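Local coordinates for protein chorismate synthase (PDB 1SQ1) that probably catalyses, with reduced FMN as cofactor, the anti-1,4-elimination of phosphate from 5-enolpyruvylshikimate-3-phosphate to give chorismate, the last step of the shikimate pathway, at residues A[19-24]-A[127-132]; A[32-37]-A[71-76]; A[137-142]-A[335-340]; A[208-213]-A[283-288]. All coordinates share one frame; numbering follows the deposited sequence.

Contact 1. Residues A[19-24]-A[127-132]; sequences VAVGCI and ESVARV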
loop_
_atom_site.group_PDB
_atom_site.type_symbol
_atom_site.label_atom_id
_atom_site.label_comp_id
_atom_site.label_asym_id
_atom_site.label_seq_id
_atom_site.Cartn_x
_atom_site.Cartn_y
_atom_site.Cartn_z
ATOM N N VAL A 19 -27.779 2.006 -12.831
ATOM C CA VAL A 19 -27.775 2.542 -14.188
ATOM C C VAL A 19 -26.551 2.004 -14.935
ATOM O O VAL A 19 -26.637 1.625 -16.108
ATOM C CB VAL A 19 -27.742 4.091 -14.183
ATOM C CG1 VAL A 19 -27.688 4.623 -15.604
ATOM C CG2 VAL A 19 -28.981 4.632 -13.472
ATOM N N ALA A 20 -25.415 1.964 -14.242
ATOM C CA ALA A 20 -24.177 1.462 -14.828
ATOM C C ALA A 20 -23.048 1.354 -13.798
ATOM O O ALA A 20 -23.078 1.993 -12.746
ATOM C CB ALA A 20 -23.755 2.363 -15.984
ATOM N N VAL A 21 -22.061 0.525 -14.108
ATOM C CA VAL A 21 -20.913 0.340 -13.235
ATOM C C VAL A 21 -19.697 0.953 -13.925
ATOM O O VAL A 21 -19.785 1.406 -15.067
ATOM C CB VAL A 21 -20.636 -1.153 -12.983
ATOM C CG1 VAL A 21 -21.835 -1.800 -12.330
ATOM C CG2 VAL A 21 -20.316 -1.850 -14.293
ATOM N N GLY A 22 -18.560 0.967 -13.241
ATOM C CA GLY A 22 -17.366 1.533 -13.845
ATOM C C GLY A 22 -16.093 1.072 -13.173
ATOM O O GLY A 22 -16.099 0.740 -11.985
ATOM N N CYS A 23 -15.002 1.030 -13.931
ATOM C CA CYS A 23 -13.726 0.622 -13.366
ATOM C C CYS A 23 -12.608 1.555 -13.816
ATOM O O CYS A 23 -12.778 2.346 -14.747
ATOM C CB CYS A 23 -13.395 -0.828 -13.738
ATOM S SG CYS A 23 -12.690 -1.129 -15.361
ATOM N N ILE A 24 -11.478 1.484 -13.121
ATOM C CA ILE A 24 -10.318 2.309 -13.433
ATOM C C ILE A 24 -9.105 1.393 -13.387
ATOM O O ILE A 24 -8.897 0.686 -12.405
ATOM C CB ILE A 24 -10.128 3.447 -12.381
ATOM C CG1 ILE A 24 -11.394 4.292 -12.272
ATOM C CG2 ILE A 24 -8.988 4.364 -12.787
ATOM C CD1 ILE A 24 -11.774 4.989 -13.562
ATOM N N GLU A 127 -20.336 -5.529 -9.431
ATOM C CA GLU A 127 -18.892 -5.554 -9.692
ATOM C C GLU A 127 -18.462 -6.467 -10.827
ATOM O O GLU A 127 -17.535 -6.152 -11.571
ATOM C CB GLU A 127 -18.134 -5.957 -8.414
ATOM C CG GLU A 127 -18.885 -6.962 -7.525
ATOM C CD GLU A 127 -18.089 -8.228 -7.202
ATOM O OE1 GLU A 127 -17.824 -9.032 -8.122
ATOM O OE2 GLU A 127 -17.735 -8.426 -6.020
ATOM N N SER A 128 -19.135 -7.605 -10.935
ATOM C CA SER A 128 -18.863 -8.598 -11.961
ATOM C C SER A 128 -18.548 -7.966 -13.319
ATOM O O SER A 128 -17.557 -8.325 -13.959
ATOM C CB SER A 128 -20.069 -9.528 -12.081
ATOM O OG SER A 128 -19.855 -10.530 -13.056
ATOM N N VAL A 129 -19.393 -7.025 -13.751
ATOM C CA VAL A 129 -19.217 -6.332 -15.032
ATOM C C VAL A 129 -17.886 -5.582 -15.072
ATOM O O VAL A 129 -17.157 -5.628 -16.068
ATOM C CB VAL A 129 -20.345 -5.313 -15.277
ATOM C CG1 VAL A 129 -20.101 -4.569 -16.586
ATOM C CG2 VAL A 129 -21.681 -6.024 -15.305
ATOM N N ALA A 130 -17.587 -4.880 -13.983
ATOM C CA ALA A 130 -16.351 -4.128 -13.876
ATOM C C ALA A 130 -15.143 -5.072 -13.900
ATOM O O ALA A 130 -14.244 -4.905 -14.719
ATOM C CB ALA A 130 -16.363 -3.298 -12.595
ATOM N N ARG A 131 -15.132 -6.072 -13.021
ATOM C CA ARG A 131 -14.021 -7.013 -12.954
ATOM C C ARG A 131 -13.677 -7.527 -14.342
ATOM O O ARG A 131 -12.507 -7.695 -14.676
ATOM C CB ARG A 131 -14.381 -8.181 -12.039
ATOM C CG ARG A 131 -15.174 -7.764 -10.798
ATOM C CD ARG A 131 -15.592 -8.951 -9.936
ATOM N NE ARG A 131 -14.481 -9.534 -9.193
ATOM C CZ ARG A 131 -14.368 -9.509 -7.871
ATOM N NH1 ARG A 131 -13.316 -10.068 -7.285
ATOM N NH2 ARG A 131 -15.306 -8.934 -7.133
ATOM N N VAL A 132 -14.702 -7.782 -15.153
ATOM C CA VAL A 132 -14.497 -8.264 -16.523
ATOM C C VAL A 132 -13.848 -7.174 -17.400
ATOM O O VAL A 132 -12.819 -7.418 -18.037
ATOM C CB VAL A 132 -15.834 -8.716 -17.157
ATOM C CG1 VAL A 132 -15.609 -9.219 -18.581
ATOM C CG2 VAL A 132 -16.447 -9.810 -16.312
#
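Val21 and Val129 carry the apolar contact between strand 21-24 and the first turn of helix 128-143. The CG2 methyl of Val21 stands 3.6 Å from Val129 CG1 and equally near Val129 CB, and the two side chains meet at a slant. In Val21 this methyl lies between the backbone N and the carbonyl carbon, while CG1, at chi1 -60°, turns off beside the N. Val129 answers with CG1 anti to its own N (chi1 178°), which brings that branch to the strand. Two residues on in the strand and one in the helix, a smaller pair continues the seam: Cys23 CB and Ala130 CB are 4.0 Å apart.

Contacts with main-chain atoms are similar in length. The Ala130 methyl lies 4.1 Å from Gly22 O, and Cys23 SG comes no nearer than 4.1 Å to Ala130 O. No hydrogen bond crosses between the segments. The axes come within 7.3 Å, at 33°, consistent with the small Ala130 and Gly22 at the interface, a helix laid on a sheet as in alpha/beta packing.

Around the contact, strand 21-26 is hydrogen-bonded to strand 78-82 through Val21 and Cys23 and to strand 9-13 through Gly22 and Ile24, so it lies inside an antiparallel sheet. Phe10 of strand 9-13 touches both Cys23 and Ala130. Val129 also packs on Leu43 of helix 36-45 and on Arg46, a predicted NADP(+)-binding residue that Ser128 OG holds by a hydrogen bond to NE, while Ser128 and Arg131 rest on Val331 of helix 325-346.

Contact 2. Residues A[32-37]-A[71-76]; sequences VKFDEE and GYTTGH. With SO4 (sulfate ion), chain C.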
loop_
_atom_site.group_PDB
_atom_site.type_symbol
_atom_site.label_atom_id
_atom_site.label_comp_id
_atom_site.label_asym_id
_atom_site.label_seq_id
_atom_site.Cartn_x
_atom_site.Cartn_y
_atom_site.Cartn_z
ATOM N N VAL A 32 0.245 0.418 -25.942
ATOM C CA VAL A 32 -0.324 -0.926 -25.992
ATOM C C VAL A 32 -1.544 -0.874 -26.903
ATOM O O VAL A 32 -2.451 -0.046 -26.722
ATOM C CB VAL A 32 -0.734 -1.475 -24.586
ATOM C CG1 VAL A 32 -1.477 -2.799 -24.748
ATOM C CG2 VAL A 32 0.512 -1.725 -23.729
ATOM N N LYS A 33 -1.536 -1.749 -27.903
ATOM C CA LYS A 33 -2.614 -1.812 -28.872
ATOM C C LYS A 33 -3.907 -2.068 -28.100
ATOM O O LYS A 33 -4.115 -3.144 -27.547
ATOM C CB LYS A 33 -2.324 -2.933 -29.882
ATOM C CG LYS A 33 -3.215 -2.927 -31.121
ATOM C CD LYS A 33 -4.527 -3.661 -30.858
ATOM C CE LYS A 33 -5.672 -3.188 -31.780
ATOM N NZ LYS A 33 -6.929 -4.017 -31.593
ATOM N N PHE A 34 -4.770 -1.063 -28.040
ATOM C CA PHE A 34 -6.019 -1.212 -27.316
ATOM C C PHE A 34 -7.131 -1.770 -28.204
ATOM O O PHE A 34 -7.728 -1.051 -29.006
ATOM C CB PHE A 34 -6.429 0.132 -26.709
ATOM C CG PHE A 34 -7.543 0.030 -25.707
ATOM C CD1 PHE A 34 -8.870 0.161 -26.105
ATOM C CD2 PHE A 34 -7.265 -0.211 -24.361
ATOM C CE1 PHE A 34 -9.905 0.062 -25.181
ATOM C CE2 PHE A 34 -8.292 -0.314 -23.426
ATOM C CZ PHE A 34 -9.617 -0.175 -23.838
ATOM N N ASP A 35 -7.396 -3.064 -28.054
ATOM C CA ASP A 35 -8.428 -3.743 -28.825
ATOM C C ASP A 35 -9.773 -3.587 -28.132
ATOM O O ASP A 35 -10.214 -4.491 -27.418
ATOM C CB ASP A 35 -8.086 -5.229 -28.954
ATOM C CG ASP A 35 -9.109 -5.998 -29.766
ATOM O OD1 ASP A 35 -8.962 -7.235 -29.876
ATOM O OD2 ASP A 35 -10.051 -5.370 -30.295
ATOM N N GLU A 36 -10.425 -2.446 -28.356
ATOM C CA GLU A 36 -11.713 -2.177 -27.728
ATOM C C GLU A 36 -12.785 -3.168 -28.133
ATOM O O GLU A 36 -13.891 -3.139 -27.606
ATOM C CB GLU A 36 -12.185 -0.759 -28.043
ATOM C CG GLU A 36 -13.228 -0.259 -27.049
ATOM C CD GLU A 36 -13.490 1.238 -27.158
ATOM O OE1 GLU A 36 -12.510 2.021 -27.224
ATOM O OE2 GLU A 36 -14.679 1.635 -27.152
ATOM N N GLU A 37 -12.455 -4.047 -29.069
ATOM C CA GLU A 37 -13.401 -5.052 -29.524
ATOM C C GLU A 37 -13.320 -6.216 -28.558
ATOM O O GLU A 37 -14.327 -6.646 -28.000
ATOM C CB GLU A 37 -13.051 -5.514 -30.940
ATOM C CG GLU A 37 -14.100 -6.424 -31.558
ATOM C CD GLU A 37 -13.854 -6.719 -33.030
ATOM O OE1 GLU A 37 -12.791 -7.300 -33.356
ATOM O OE2 GLU A 37 -14.732 -6.370 -33.856
ATOM N N GLY A 71 -5.936 4.477 -30.591
ATOM C CA GLY A 71 -5.801 3.027 -30.539
ATOM C C GLY A 71 -4.748 2.460 -29.601
ATOM O O GLY A 71 -4.665 1.243 -29.425
ATOM N N TYR A 72 -3.943 3.330 -28.999
ATOM C CA TYR A 72 -2.901 2.886 -28.081
ATOM C C TYR A 72 -3.048 3.452 -26.668
ATOM O O TYR A 72 -3.605 4.534 -26.468
ATOM C CB TYR A 72 -1.523 3.238 -28.647
ATOM C CG TYR A 72 -1.093 2.333 -29.778
ATOM C CD1 TYR A 72 -1.792 2.309 -30.984
ATOM C CD2 TYR A 72 -0.008 1.471 -29.628
ATOM C CE1 TYR A 72 -1.422 1.442 -32.017
ATOM C CE2 TYR A 72 0.373 0.600 -30.652
ATOM C CZ TYR A 72 -0.339 0.589 -31.845
ATOM O OH TYR A 72 0.031 -0.267 -32.860
ATOM N N THR A 73 -2.560 2.702 -25.686
ATOM C CA THR A 73 -2.641 3.145 -24.303
ATOM C C THR A 73 -1.645 4.268 -24.102
ATOM O O THR A 73 -0.516 4.211 -24.583
ATOM C CB THR A 73 -2.326 2.007 -23.303
ATOM O OG1 THR A 73 -0.987 1.532 -23.502
ATOM C CG2 THR A 73 -3.307 0.858 -23.484
ATOM N N THR A 74 -2.081 5.288 -23.381
ATOM C CA THR A 74 -1.261 6.450 -23.107
ATOM C C THR A 74 -0.329 6.219 -21.926
ATOM O O THR A 74 0.714 6.859 -21.808
ATOM C CB THR A 74 -2.155 7.653 -22.812
ATOM O OG1 THR A 74 -2.900 7.419 -21.610
ATOM C CG2 THR A 74 -3.138 7.856 -23.957
ATOM N N GLY A 75 -0.705 5.286 -21.058
ATOM C CA GLY A 75 0.103 5.006 -19.890
ATOM C C GLY A 75 -0.542 5.621 -18.670
ATOM O O GLY A 75 -0.030 5.499 -17.567
ATOM N N HIS A 76 -1.671 6.292 -18.878
ATOM C CA HIS A 76 -2.407 6.927 -17.786
ATOM C C HIS A 76 -3.604 6.049 -17.421
ATOM O O HIS A 76 -3.936 5.107 -18.157
ATOM C CB HIS A 76 -2.908 8.324 -18.199
ATOM C CG HIS A 76 -1.816 9.301 -18.495
ATOM N ND1 HIS A 76 -1.971 10.660 -18.319
ATOM C CD2 HIS A 76 -0.556 9.122 -18.961
ATOM C CE1 HIS A 76 -0.851 11.276 -18.660
ATOM N NE2 HIS A 76 0.022 10.363 -19.053
HETATM S S SO4 C . -5.671 10.407 -21.733
HETATM O O1 SO4 C . -6.707 9.561 -22.377
HETATM O O2 SO4 C . -5.051 11.279 -22.770
HETATM O O3 SO4 C . -6.310 11.244 -20.677
HETATM O O4 SO4 C . -4.623 9.541 -21.122
#
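Backbone bonds tie Val32 and Phe34 to Thr73 and Gly71. Thr73 N donates to Val32 O at 2.9 Å, and Phe34 N donates to Gly71 O at 2.7 Å, the second bond being the straighter (163° at the hydrogen). Together they flank a single beta bridge, Lys33 with Tyr72, which joins the run into helix 36-45 to the weakly bonded strand 72-73 of the small antiparallel pair 68-69 and 72-73. Asp35 caps that helix, its OD2 accepting from Phe38 N.

Apolar contacts accompany the bridge. Lys33 CA sits over one face of the Tyr72 ring, 4.2 Å from its centroid, a CH-pi contact. Thr73 CG2 reaches the edge of the Phe34 ring at CD2 (4.2 Å) and also touches Val32 CB (3.6 Å), while Thr73 OG1 is hydrogen-bonded to Pro29 O. Phe34 extends onto Val137 and Met140 of helix 128-143.

Farther along, Thr74 OG1 accepts from His76 N (3.2 Å), forming an ST turn, and donates to sulfate O4 at 2.8 Å. The ion, probably from the crystallisation liquor, is bound also by Ser124 N of the third subunit.

Contact 3. Residues A[137-142]-A[335-340]; sequences VAAMLL and MVRLVL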
loop_
_atom_site.group_PDB
_atom_site.type_symbol
_atom_site.label_atom_id
_atom_site.label_comp_id
_atom_site.label_asym_id
_atom_site.label_seq_id
_atom_site.Cartn_x
_atom_site.Cartn_y
_atom_site.Cartn_z
ATOM N N VAL A 137 -8.811 -5.342 -20.360
ATOM C CA VAL A 137 -7.729 -4.401 -20.545
ATOM C C VAL A 137 -6.408 -5.036 -20.171
ATOM O O VAL A 137 -5.430 -4.877 -20.882
ATOM C CB VAL A 137 -7.921 -3.161 -19.671
ATOM C CG1 VAL A 137 -6.683 -2.294 -19.721
ATOM C CG2 VAL A 137 -9.136 -2.387 -20.144
ATOM N N ALA A 138 -6.365 -5.764 -19.063
ATOM C CA ALA A 138 -5.106 -6.362 -18.668
ATOM C C ALA A 138 -4.664 -7.445 -19.633
ATOM O O ALA A 138 -3.471 -7.672 -19.797
ATOM C CB ALA A 138 -5.199 -6.916 -17.254
ATOM N N ALA A 139 -5.613 -8.118 -20.278
ATOM C CA ALA A 139 -5.245 -9.174 -21.225
ATOM C C ALA A 139 -4.512 -8.556 -22.411
ATOM O O ALA A 139 -3.672 -9.205 -23.033
ATOM C CB ALA A 139 -6.474 -9.924 -21.700
HETATM N N MSE A 140 -4.826 -7.299 -22.720
HETATM C CA MSE A 140 -4.165 -6.617 -23.811
HETATM C C MSE A 140 -2.665 -6.559 -23.555
HETATM O O MSE A 140 -1.875 -6.768 -24.464
HETATM C CB MSE A 140 -4.762 -5.222 -23.994
HETATM C CG MSE A 140 -6.166 -5.244 -24.590
HETATM SE SE MSE A 140 -7.115 -3.562 -24.437
HETATM C CE MSE A 140 -8.873 -4.231 -23.956
ATOM N N LEU A 141 -2.260 -6.299 -22.319
ATOM C CA LEU A 141 -0.831 -6.259 -22.000
ATOM C C LEU A 141 -0.259 -7.674 -21.990
ATOM O O LEU A 141 0.909 -7.872 -22.290
ATOM C CB LEU A 141 -0.597 -5.586 -20.638
ATOM C CG LEU A 141 0.812 -5.430 -20.039
ATOM C CD1 LEU A 141 1.178 -6.630 -19.213
ATOM C CD2 LEU A 141 1.824 -5.207 -21.144
ATOM N N LEU A 142 -1.095 -8.653 -21.654
ATOM C CA LEU A 142 -0.676 -10.051 -21.609
ATOM C C LEU A 142 -0.443 -10.642 -22.993
ATOM O O LEU A 142 0.421 -11.503 -23.177
ATOM C CB LEU A 142 -1.717 -10.892 -20.868
ATOM C CG LEU A 142 -1.739 -10.774 -19.343
ATOM C CD1 LEU A 142 -2.800 -11.702 -18.780
ATOM C CD2 LEU A 142 -0.371 -11.148 -18.782
HETATM N N MSE A 335 -10.014 -11.963 -13.367
HETATM C CA MSE A 335 -9.196 -11.864 -12.166
HETATM C C MSE A 335 -7.799 -12.448 -12.346
HETATM O O MSE A 335 -6.811 -11.839 -11.924
HETATM C CB MSE A 335 -9.878 -12.553 -10.974
HETATM C CG MSE A 335 -11.161 -11.900 -10.497
HETATM SE SE MSE A 335 -11.039 -9.980 -10.248
HETATM C CE MSE A 335 -9.784 -9.885 -8.767
ATOM N N VAL A 336 -7.703 -13.627 -12.952
ATOM C CA VAL A 336 -6.389 -14.228 -13.148
ATOM C C VAL A 336 -5.602 -13.373 -14.129
ATOM O O VAL A 336 -4.374 -13.341 -14.108
ATOM C CB VAL A 336 -6.489 -15.665 -13.682
ATOM C CG1 VAL A 336 -5.103 -16.210 -13.944
ATOM C CG2 VAL A 336 -7.209 -16.542 -12.664
ATOM N N ARG A 337 -6.326 -12.647 -14.967
ATOM C CA ARG A 337 -5.706 -11.775 -15.942
ATOM C C ARG A 337 -5.044 -10.639 -15.179
ATOM O O ARG A 337 -3.828 -10.461 -15.271
ATOM C CB ARG A 337 -6.758 -11.199 -16.878
ATOM C CG ARG A 337 -6.375 -11.230 -18.331
ATOM C CD ARG A 337 -6.933 -12.460 -19.036
ATOM N NE ARG A 337 -8.327 -12.299 -19.445
ATOM C CZ ARG A 337 -8.866 -12.971 -20.463
ATOM N NH1 ARG A 337 -8.118 -13.831 -21.159
ATOM N NH2 ARG A 337 -10.144 -12.807 -20.784
ATOM N N LEU A 338 -5.847 -9.881 -14.424
ATOM C CA LEU A 338 -5.345 -8.747 -13.645
ATOM C C LEU A 338 -4.101 -9.107 -12.842
ATOM O O LEU A 338 -3.092 -8.402 -12.888
ATOM C CB LEU A 338 -6.428 -8.228 -12.704
ATOM C CG LEU A 338 -7.614 -7.499 -13.356
ATOM C CD1 LEU A 338 -8.800 -7.609 -12.438
ATOM C CD2 LEU A 338 -7.297 -6.034 -13.634
ATOM N N VAL A 339 -4.165 -10.208 -12.108
ATOM C CA VAL A 339 -3.017 -10.624 -11.320
ATOM C C VAL A 339 -1.772 -10.789 -12.199
ATOM O O VAL A 339 -0.775 -10.096 -11.993
ATOM C CB VAL A 339 -3.294 -11.947 -10.591
ATOM C CG1 VAL A 339 -2.096 -12.332 -9.744
ATOM C CG2 VAL A 339 -4.531 -11.806 -9.725
ATOM N N LEU A 340 -1.822 -11.698 -13.180
ATOM C CA LEU A 340 -0.663 -11.925 -14.055
ATOM C C LEU A 340 -0.106 -10.645 -14.680
ATOM O O LEU A 340 1.111 -10.449 -14.707
ATOM C CB LEU A 340 -0.995 -12.925 -15.163
ATOM C CG LEU A 340 -1.011 -14.391 -14.714
ATOM C CD1 LEU A 340 -1.383 -15.268 -15.879
ATOM C CD2 LEU A 340 0.338 -14.785 -14.132
#
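Helices 137-142 and 335-340 cross at 52° with their axes 8.4 Å apart, and the closest pair of CA atoms, Ala138 and Leu338, is separated by 5.6 Å. Small alanines on the first helix are consistent with the close approach. Ala138 CB points at the second backbone and stops 4.0 Å from Leu338 CA; the Leu338 side chain starts off away from the contact but bends its CD2 back to 4.3 Å from the same methyl.

Arg337 fills the seam with the aliphatic part of its chain. Its CG touches both Ala139 CB and Leu142 CD1, 3.6 Å from each, the two approaching at about a right angle. Bends at chi2 (95°) and chi3 (82°) carry the chain past the Ala139 methyl, which lies over one face of the guanidinium. The charge itself is answered by neither segment: NH2 forms a salt bridge with Glu42 of helix 36-45, so the methylenes pack between the helices while NH2 binds helix 36-45.

Leu142 uses both branches. While CD1 meets Arg337, CD2 lies 4.1 Å from Leu340 CB, the two leucines crossing at about a right angle. No hydrogen bond links the segments; the contact is a buried, mostly apolar helix-helix interface.

Beyond the pair, Ala138 and Leu142 continue onto Ala341 of helix 325-346. Helix 325-346 also packs on helix 226-235, where Met335 and Val339 touch Ala233, and on strand 205-212, where Val336 and Leu340 rest on Val211. Leu141 meets Leu352 of the fourth subunit.

Contact 4. Residues A[208-213]-A[283-288]; sequences FTKVSG and GENLIL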
loop_
_atom_site.group_PDB
_atom_site.type_symbol
_atom_site.label_atom_id
_atom_site.label_comp_id
_atom_site.label_asym_id
_atom_site.label_seq_id
_atom_site.Cartn_x
_atom_site.Cartn_y
_atom_site.Cartn_z
ATOM N N PHE A 208 -12.491 -24.269 -14.327
ATOM C CA PHE A 208 -11.106 -24.586 -14.664
ATOM C C PHE A 208 -10.445 -23.449 -15.443
ATOM O O PHE A 208 -10.879 -23.101 -16.540
ATOM C CB PHE A 208 -11.038 -25.857 -15.507
ATOM C CG PHE A 208 -9.643 -26.242 -15.907
ATOM C CD1 PHE A 208 -8.708 -26.622 -14.949
ATOM C CD2 PHE A 208 -9.256 -26.220 -17.244
ATOM C CE1 PHE A 208 -7.406 -26.977 -15.317
ATOM C CE2 PHE A 208 -7.956 -26.572 -17.618
ATOM C CZ PHE A 208 -7.031 -26.951 -16.654
ATOM N N THR A 209 -9.395 -22.870 -14.876
ATOM C CA THR A 209 -8.685 -21.785 -15.540
ATOM C C THR A 209 -7.287 -22.235 -15.906
ATOM O O THR A 209 -6.483 -22.584 -15.043
ATOM C CB THR A 209 -8.543 -20.551 -14.659
ATOM O OG1 THR A 209 -9.834 -20.112 -14.212
ATOM C CG2 THR A 209 -7.880 -19.451 -15.453
ATOM N N LYS A 210 -7.009 -22.224 -17.200
ATOM C CA LYS A 210 -5.716 -22.632 -17.708
ATOM C C LYS A 210 -5.002 -21.434 -18.302
ATOM O O LYS A 210 -5.609 -20.633 -19.015
ATOM C CB LYS A 210 -5.901 -23.720 -18.767
ATOM C CG LYS A 210 -4.663 -24.028 -19.584
ATOM C CD LYS A 210 -4.723 -25.447 -20.106
ATOM C CE LYS A 210 -4.174 -25.558 -21.512
ATOM N NZ LYS A 210 -5.107 -24.924 -22.492
ATOM N N VAL A 211 -3.717 -21.295 -17.988
ATOM C CA VAL A 211 -2.934 -20.192 -18.521
ATOM C C VAL A 211 -1.722 -20.765 -19.246
ATOM O O VAL A 211 -0.926 -21.498 -18.652
ATOM C CB VAL A 211 -2.466 -19.242 -17.404
ATOM C CG1 VAL A 211 -1.845 -18.002 -18.010
ATOM C CG2 VAL A 211 -3.636 -18.868 -16.514
ATOM N N SER A 212 -1.599 -20.440 -20.530
ATOM C CA SER A 212 -0.498 -20.925 -21.365
ATOM C C SER A 212 0.448 -19.790 -21.733
ATOM O O SER A 212 0.116 -18.613 -21.570
ATOM C CB SER A 212 -1.045 -21.530 -22.650
ATOM O OG SER A 212 -1.772 -20.542 -23.362
ATOM N N GLY A 213 1.617 -20.156 -22.255
ATOM C CA GLY A 213 2.604 -19.164 -22.637
ATOM C C GLY A 213 3.095 -18.447 -21.404
ATOM O O GLY A 213 3.340 -17.242 -21.418
ATOM N N GLY A 283 7.190 -21.516 -15.665
ATOM C CA GLY A 283 7.124 -21.644 -17.108
ATOM C C GLY A 283 5.973 -22.530 -17.548
ATOM O O GLY A 283 5.291 -22.238 -18.529
ATOM N N GLU A 284 5.735 -23.619 -16.824
ATOM C CA GLU A 284 4.648 -24.520 -17.184
ATOM C C GLU A 284 3.293 -23.825 -17.173
ATOM O O GLU A 284 3.142 -22.748 -16.606
ATOM C CB GLU A 284 4.633 -25.716 -16.241
ATOM C CG GLU A 284 5.842 -26.604 -16.402
ATOM C CD GLU A 284 5.946 -27.199 -17.801
ATOM O OE1 GLU A 284 6.907 -26.859 -18.535
ATOM O OE2 GLU A 284 5.057 -28.002 -18.168
ATOM N N ASN A 285 2.307 -24.448 -17.806
ATOM C CA ASN A 285 0.965 -23.888 -17.857
ATOM C C ASN A 285 0.464 -23.690 -16.451
ATOM O O ASN A 285 1.036 -24.232 -15.505
ATOM C CB ASN A 285 0.023 -24.838 -18.570
ATOM C CG ASN A 285 0.401 -25.049 -20.004
ATOM O OD1 ASN A 285 0.011 -24.272 -20.873
ATOM N ND2 ASN A 285 1.183 -26.092 -20.267
ATOM N N LEU A 286 -0.615 -22.934 -16.312
ATOM C CA LEU A 286 -1.181 -22.674 -14.999
ATOM C C LEU A 286 -2.455 -23.491 -14.842
ATOM O O LEU A 286 -3.370 -23.380 -15.658
ATOM C CB LEU A 286 -1.475 -21.176 -14.850
ATOM C CG LEU A 286 -0.862 -20.355 -13.701
ATOM C CD1 LEU A 286 0.575 -20.771 -13.379
ATOM C CD2 LEU A 286 -0.925 -18.897 -14.094
ATOM N N ILE A 287 -2.501 -24.324 -13.805
ATOM C CA ILE A 287 -3.672 -25.160 -13.535
ATOM C C ILE A 287 -4.382 -24.657 -12.289
ATOM O O ILE A 287 -4.002 -24.993 -11.172
ATOM C CB ILE A 287 -3.284 -26.635 -13.296
ATOM C CG1 ILE A 287 -2.336 -27.117 -14.398
ATOM C CG2 ILE A 287 -4.533 -27.504 -13.291
ATOM C CD1 ILE A 287 -2.937 -27.032 -15.774
ATOM N N LEU A 288 -5.421 -23.860 -12.494
ATOM C CA LEU A 288 -6.176 -23.273 -11.394
ATOM C C LEU A 288 -7.613 -23.742 -11.407
ATOM O O LEU A 288 -8.256 -23.722 -12.445
ATOM C CB LEU A 288 -6.172 -21.747 -11.514
ATOM C CG LEU A 288 -4.823 -21.108 -11.784
ATOM C CD1 LEU A 288 -4.961 -19.600 -11.774
ATOM C CD2 LEU A 288 -3.839 -21.584 -10.741
#
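Four backbone hydrogen bonds join Thr209 to Leu288 and Val211 to Leu286. Thr209 N donates to Leu288 O at 2.8 Å, almost straight at 171°, and Leu288 N returns to Thr209 O at 3.0 Å. Val211 N donates to Leu286 O at 3.1 Å, and Leu286 N to Val211 O at 2.8 Å. These are the hydrogen-bonded pairs of an antiparallel sheet; Lys210 and Ile287 form the non-hydrogen-bonded pair between them, and Lys210 CA adds a CA-H...O contact to Leu286 O (3.2 Å).

On the face of Thr209, Val211, Leu286 and Leu288, the Val211 and Leu286 side chains lie side by side, pointing the same way, with CD2 of Leu286 3.6 Å from Val211 CG2. Over the other face, Ile287 CG2 meets the edge of the Phe208 ring in its plane, 3.6 Å from CE1. At the strand end Asn285 OD1 rests 3.4 Å from Ser212 CB.

Strand 205-212 runs between 286-292 and 148-156; backbone bonds link Phe208, Lys210 and Ser212 to Gly152, Gln150 and Cys148 of strand 148-156, and Ser151 OG is hydrogen-bonded to Thr209 OG1. Helix 325-346 lies on the Thr209 face, with Ala332 on Thr209 and Val336 on Leu288.

How the contacts relate
Contacts 1 and 3 share helix 128-143, whose start lies on strand 21-26 and whose later turns cross helix 325-346; they touch where Arg131 NE lies 3.6 Å from the selenium of Met335, a selenomethionine. Contact 2 meets contact 3 through Phe34 and Met140, and contact 3 meets contact 4 through Leu340 CD1 and Val211 CG1, 3.5 Å apart. The two helices thus lie between the two larger sheets, and contacts 1 and 4, centres 26 Å apart, fall on opposite sides of the chain's centre. Within the chain, contact 1 lies beside predicted sites, Val21 and Ser124 side chains being about 9 Å apart; the sulfate of contact 2 binds Ser124, a predicted FMN residue, of the third subunit.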